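Local atomic coordinates of cytolethal distending toxin protein B (Haemophilus ducreyi, PDB entry 1SR4), a protein that probably acts as the DNase I-like nuclease subunit of a tripartite bacterial genotoxin, damaging the DNA of host cells. Residues L98-R103 with V125-G130. Residues are numbered along the deposited sequence; the frame is centred on the assembly and turned at random.
Sequences LAIVSR and VGIRIG
Strands 98-102 and 125-129 face each other across the core of the DNase I-like beta sandwich, their axes 7.7 Å apart at closest approach and running in nearly the same direction, 22° from parallel. They belong to different sheets, so no backbone hydrogen bond joins them, and the contact is made mostly by side chains; strand 98-102 instead pairs with 39-43 and 81-87 in its own sheet. Leu98, Ile100 and Ser102 point inward on one side, Val125 and Ile127 on the other, as the two-residue repeat of a strand requires. The beta-branched Ile and Val suit extended strands, and with Leu98 they fill this buried interface. At one end, Leu98 CD1 meets Val125 CG2 at 3.8 Å, the two side chains crossing at a slant. Ile100 then reaches to the opposite main chain: with CG1 anti to its own carbonyl carbon (chi1 -65°), the extended chain brings CD1 to 3.4 Å from Val125 O and 3.7 Å from Gly126 CA. Ile100 and Ile127 lie alongside each other but point opposite ways, Ile100 CG2 touching Ile127 CD1 at 3.8 Å. Ser102 is small enough to sit against Ile127 CD1, and its buried hydroxyl is satisfied by the carbonyl oxygen of Arg104. Ile127 CD1 touches both neighbours, also lying 3.8 Å from Ser102 CB.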
ATOM      1  N   LEU B  98       5.607 -12.016  12.077  1.00 11.23           N
ATOM      2  CA  LEU B  98       6.010 -12.059  10.671  1.00 10.41           C
ATOM      3  C   LEU B  98       4.991 -12.851   9.867  1.00 11.37           C
ATOM      4  O   LEU B  98       4.380 -13.803  10.372  1.00  9.95           O
ATOM      5  CB  LEU B  98       7.385 -12.725  10.514  1.00 10.44           C
ATOM      6  CG  LEU B  98       8.594 -12.005  11.130  1.00 11.81           C
ATOM      7  CD1 LEU B  98       9.816 -12.917  11.076  1.00  9.16           C
ATOM      8  CD2 LEU B  98       8.853 -10.700  10.391  1.00  9.31           C
ATOM      9  N   ALA B  99       4.819 -12.466   8.607  1.00 10.99           N
ATOM     10  CA  ALA B  99       3.883 -13.148   7.727  1.00 10.47           C
ATOM     11  C   ALA B  99       4.368 -13.077   6.293  1.00 12.13           C
ATOM     12  O   ALA B  99       5.135 -12.176   5.917  1.00 10.07           O
ATOM     13  CB  ALA B  99       2.502 -12.503   7.819  1.00 11.16           C
ATOM     14  N   ILE B 100       3.921 -14.045   5.498  1.00 12.08           N
ATOM     15  CA  ILE B 100       4.233 -14.055   4.086  1.00 11.48           C
ATOM     16  C   ILE B 100       2.932 -14.405   3.393  1.00 11.82           C
ATOM     17  O   ILE B 100       2.318 -15.426   3.705  1.00 11.68           O
ATOM     18  CB  ILE B 100       5.279 -15.113   3.675  1.00 12.23           C
ATOM     19  CG1 ILE B 100       6.636 -14.809   4.303  1.00 13.14           C
ATOM     20  CG2 ILE B 100       5.457 -15.076   2.131  1.00 11.27           C
ATOM     21  CD1 ILE B 100       7.684 -15.890   4.030  1.00 14.67           C
ATOM     22  N   VAL B 101       2.501 -13.542   2.475  1.00 11.26           N
ATOM     23  CA  VAL B 101       1.281 -13.791   1.705  1.00 10.66           C
ATOM     24  C   VAL B 101       1.756 -14.252   0.335  1.00 11.13           C
ATOM     25  O   VAL B 101       2.601 -13.606  -0.275  1.00 11.36           O
ATOM     26  CB  VAL B 101       0.430 -12.512   1.500  1.00 10.71           C
ATOM     27  CG1 VAL B 101      -0.855 -12.869   0.715  1.00  7.58           C
ATOM     28  CG2 VAL B 101       0.090 -11.879   2.848  1.00  9.62           C
ATOM     29  N   SER B 102       1.198 -15.356  -0.146  1.00 11.14           N
ATOM     30  CA  SER B 102       1.583 -15.906  -1.430  1.00 11.50           C
ATOM     31  C   SER B 102       0.367 -16.392  -2.214  1.00 12.01           C
ATOM     32  O   SER B 102      -0.566 -16.976  -1.646  1.00 11.09           O
ATOM     33  CB  SER B 102       2.537 -17.085  -1.194  1.00 14.93           C
ATOM     34  OG  SER B 102       3.015 -17.609  -2.416  1.00 18.76           O
ATOM     35  N   ARG B 103       0.379 -16.165  -3.522  1.00 13.42           N
ATOM     36  CA  ARG B 103      -0.711 -16.632  -4.380  1.00 15.52           C
ATOM     37  C   ARG B 103      -0.616 -18.155  -4.450  1.00 16.29           C
ATOM     38  O   ARG B 103      -1.625 -18.853  -4.432  1.00 16.23           O
ATOM     39  CB  ARG B 103      -0.578 -16.100  -5.813  1.00 17.08           C
ATOM     40  CG  ARG B 103      -0.272 -14.632  -5.967  1.00 22.82           C
ATOM     41  CD  ARG B 103      -1.450 -13.725  -5.664  1.00 28.04           C
ATOM     42  NE  ARG B 103      -2.747 -14.326  -5.949  1.00 29.03           N
ATOM     43  CZ  ARG B 103      -3.892 -13.647  -5.946  1.00 30.92           C
ATOM     44  NH1 ARG B 103      -3.891 -12.346  -5.696  1.00 28.63           N
ATOM     45  NH2 ARG B 103      -5.045 -14.280  -6.134  1.00 31.65           N
ATOM     46  N   VAL B 125      11.913 -16.068   8.323  1.00 11.63           N
ATOM     47  CA  VAL B 125      10.872 -17.070   8.093  1.00 13.23           C
ATOM     48  C   VAL B 125      10.658 -17.081   6.586  1.00 13.98           C
ATOM     49  O   VAL B 125      10.525 -16.024   5.967  1.00 13.01           O
ATOM     50  CB  VAL B 125       9.566 -16.682   8.828  1.00 13.26           C
ATOM     51  CG1 VAL B 125       8.457 -17.705   8.541  1.00 14.13           C
ATOM     52  CG2 VAL B 125       9.832 -16.608  10.331  1.00 12.83           C
ATOM     53  N   GLY B 126      10.641 -18.263   5.981  1.00 13.68           N
ATOM     54  CA  GLY B 126      10.483 -18.303   4.536  1.00 12.68           C
ATOM     55  C   GLY B 126       9.758 -19.493   3.952  1.00 12.80           C
ATOM     56  O   GLY B 126       9.498 -20.496   4.628  1.00 12.88           O
ATOM     57  N   ILE B 127       9.423 -19.371   2.675  1.00 12.88           N
ATOM     58  CA  ILE B 127       8.737 -20.437   1.976  1.00 14.52           C
ATOM     59  C   ILE B 127       9.404 -20.714   0.638  1.00 15.36           C
ATOM     60  O   ILE B 127       9.932 -19.813  -0.040  1.00 13.82           O
ATOM     61  CB  ILE B 127       7.250 -20.099   1.709  1.00 14.28           C
ATOM     62  CG1 ILE B 127       7.157 -18.814   0.872  1.00 16.29           C
ATOM     63  CG2 ILE B 127       6.494 -19.985   3.030  1.00 13.91           C
ATOM     64  CD1 ILE B 127       5.745 -18.450   0.424  1.00 17.64           C
ATOM     65  N   ARG B 128       9.397 -21.987   0.277  1.00 15.19           N
ATOM     66  CA  ARG B 128       9.955 -22.406  -0.982  1.00 15.57           C
ATOM     67  C   ARG B 128       8.810 -22.717  -1.938  1.00 15.34           C
ATOM     68  O   ARG B 128       7.811 -23.329  -1.554  1.00 15.77           O
ATOM     69  CB  ARG B 128      10.812 -23.661  -0.791  1.00 14.51           C
ATOM     70  CG  ARG B 128      11.264 -24.277  -2.104  1.00 14.78           C
ATOM     71  CD  ARG B 128      12.281 -25.396  -1.892  1.00 18.18           C
ATOM     72  NE  ARG B 128      11.745 -26.638  -1.318  1.00 18.28           N
ATOM     73  CZ  ARG B 128      10.946 -27.497  -1.953  1.00 20.34           C
ATOM     74  NH1 ARG B 128      10.551 -27.271  -3.204  1.00 19.39           N
ATOM     75  NH2 ARG B 128      10.572 -28.619  -1.349  1.00 18.12           N
ATOM     76  N   ILE B 129       8.948 -22.261  -3.173  1.00 17.43           N
ATOM     77  CA  ILE B 129       7.982 -22.559  -4.222  1.00 18.80           C
ATOM     78  C   ILE B 129       8.902 -23.123  -5.294  1.00 18.64           C
ATOM     79  O   ILE B 129       9.667 -22.380  -5.920  1.00 18.31           O
ATOM     80  CB  ILE B 129       7.290 -21.306  -4.817  1.00 22.07           C
ATOM     81  CG1 ILE B 129       6.507 -20.541  -3.744  1.00 24.09           C
ATOM     82  CG2 ILE B 129       6.328 -21.741  -5.929  1.00 20.99           C
ATOM     83  CD1 ILE B 129       5.458 -21.370  -3.066  1.00 28.86           C
ATOM     84  N   GLY B 130       8.851 -24.437  -5.492  1.00 19.86           N
ATOM     85  CA  GLY B 130       9.720 -25.042  -6.487  1.00 17.60           C
ATOM     86  C   GLY B 130      11.177 -24.852  -6.094  1.00 17.74           C
ATOM     87  O   GLY B 130      11.585 -25.246  -5.003  1.00 17.10           O
TER